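Local structure of putative hydrolase (Acinetobacter sp. NBRC 100985, 4XUK) at residues V214-G217 against D218-H221. The protein probably hydrolyses organophosphate triesters and lactones with a pair of zinc ions, as a member of the metallo-beta-lactamase superfamily. The protein carries 2 engineered substitutions. Sequence-based numbering, arbitrary orientation.
With ZN (zinc ion), chain D; ZN (zinc ion), chain C.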
loop_
_atom_site.group_PDB
_atom_site.type_symbol
_atom_site.label_atom_id
_atom_site.label_comp_id
_atom_site.label_asym_id
_atom_site.label_seq_id
_atom_site.Cartn_x
_atom_site.Cartn_y
_atom_site.Cartn_z
ATOM N N VAL A 214 4.713 -4.119 -17.006
ATOM C CA VAL A 214 3.622 -3.864 -17.940
ATOM C C VAL A 214 2.691 -2.789 -17.394
ATOM O O VAL A 214 2.162 -2.907 -16.289
ATOM C CB VAL A 214 2.822 -5.138 -18.295
ATOM C CG1 VAL A 214 1.799 -4.824 -19.381
ATOM C CG2 VAL A 214 3.774 -6.251 -18.767
ATOM N N PHE A 215 2.514 -1.725 -18.165
ATOM C CA PHE A 215 1.576 -0.694 -17.786
ATOM C C PHE A 215 0.278 -1.088 -18.467
ATOM O O PHE A 215 0.106 -0.864 -19.667
ATOM C CB PHE A 215 2.094 0.671 -18.244
ATOM C CG PHE A 215 3.414 1.049 -17.612
ATOM C CD1 PHE A 215 4.613 0.518 -18.084
ATOM C CD2 PHE A 215 3.453 1.904 -16.522
ATOM C CE1 PHE A 215 5.819 0.842 -17.483
ATOM C CE2 PHE A 215 4.666 2.232 -15.917
ATOM C CZ PHE A 215 5.843 1.704 -16.403
ATOM N N ILE A 216 -0.624 -1.701 -17.699
ATOM C CA ILE A 216 -1.732 -2.471 -18.281
ATOM C C ILE A 216 -2.954 -1.683 -18.727
ATOM O O ILE A 216 -3.798 -2.212 -19.451
ATOM C CB ILE A 216 -2.224 -3.583 -17.326
ATOM C CG1 ILE A 216 -2.741 -2.994 -16.012
ATOM C CG2 ILE A 216 -1.116 -4.577 -17.060
ATOM C CD1 ILE A 216 -3.600 -3.979 -15.207
ATOM N N GLY A 217 -3.074 -0.439 -18.281
ATOM C CA GLY A 217 -4.258 0.336 -18.596
ATOM C C GLY A 217 -5.493 -0.274 -17.949
ATOM O O GLY A 217 -5.418 -0.858 -16.859
ATOM N N ASP A 218 -6.630 -0.150 -18.620
ATOM C CA ASP A 218 -7.912 -0.505 -18.028
ATOM C C ASP A 218 -8.427 -1.895 -18.401
ATOM O O ASP A 218 -9.604 -2.059 -18.708
ATOM C CB ASP A 218 -8.961 0.531 -18.415
ATOM C CG ASP A 218 -8.835 1.806 -17.622
ATOM O OD1 ASP A 218 -7.782 2.027 -16.980
ATOM O OD2 ASP A 218 -9.805 2.572 -17.616
ATOM N N ILE A 219 -7.557 -2.895 -18.353
ATOM C CA ILE A 219 -8.005 -4.271 -18.523
ATOM C C ILE A 219 -8.570 -4.780 -17.196
ATOM O O ILE A 219 -9.014 -5.925 -17.097
ATOM C CB ILE A 219 -6.864 -5.180 -18.975
ATOM C CG1 ILE A 219 -5.756 -5.205 -17.918
ATOM C CG2 ILE A 219 -6.306 -4.694 -20.317
ATOM C CD1 ILE A 219 -4.650 -6.194 -18.224
ATOM N N VAL A 220 -8.551 -3.921 -16.175
ATOM C CA VAL A 220 -9.146 -4.258 -14.883
ATOM C C VAL A 220 -9.472 -3.004 -14.060
ATOM O O VAL A 220 -8.763 -1.983 -14.153
ATOM C CB VAL A 220 -8.252 -5.269 -14.099
ATOM C CG1 VAL A 220 -7.071 -4.565 -13.425
ATOM C CG2 VAL A 220 -9.081 -6.020 -13.082
ATOM N N HIS A 221 -10.535 -3.075 -13.257
ATOM C CA HIS A 221 -11.001 -1.916 -12.496
ATOM C C HIS A 221 -11.084 -2.143 -10.989
ATOM O O HIS A 221 -11.632 -1.312 -10.265
ATOM C CB HIS A 221 -12.367 -1.462 -13.003
ATOM C CG HIS A 221 -12.310 -0.725 -14.299
ATOM N ND1 HIS A 221 -11.941 -1.332 -15.479
ATOM C CD2 HIS A 221 -12.540 0.576 -14.599
ATOM C CE1 HIS A 221 -11.960 -0.440 -16.454
ATOM N NE2 HIS A 221 -12.316 0.724 -15.945
HETATM ZN ZN ZN D . -11.212 3.468 -19.387
HETATM ZN ZN ZN C . -10.002 4.500 -16.721
HETATM O O HOH W 1 -6.248 -0.776 -14.092
#
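Ile216 and Ile219 lay their side chains across each other at about a right angle where the chain turns after strand 211-215. Along Ile216, CB meets Ile219 CD1 at 3.7 Å and CG2 brushes that same methyl. CG1 lies more loosely by Ile219 CG1, at 4.2 Å. With CG1 between the backbone N and the carbonyl carbon (chi1 61°) and the chain nearly extended beyond it, CD1 reaches Ile219 CG1 at 3.7 Å and Val220 CG1 at 3.9 Å. Branched aliphatic residues suit this buried place, where Phe254 and Phe251 of helix 240-257 touch Ile216 and Val220 respectively. Gly217 turns the chain at a positive phi (65°), which favours glycine. Its O receives a weak, bent hydrogen bond from Ile219 N (3.3 Å, 131°), and one water donates to both Gly217 O and Val220 O, linking them across the turn. Asp218 OD2 bridges the zinc ions, 2.1 Å from that of chain C and 2.4 Å from that of chain D; His108, His110, His197, Asp112, His113 and His265 complete the sites. A carboxylate oxygen shared by two cations probably helps offset their mutual repulsion in this Asp-bridged binuclear centre, found in many superfamily hydrolases, such as the lactonases.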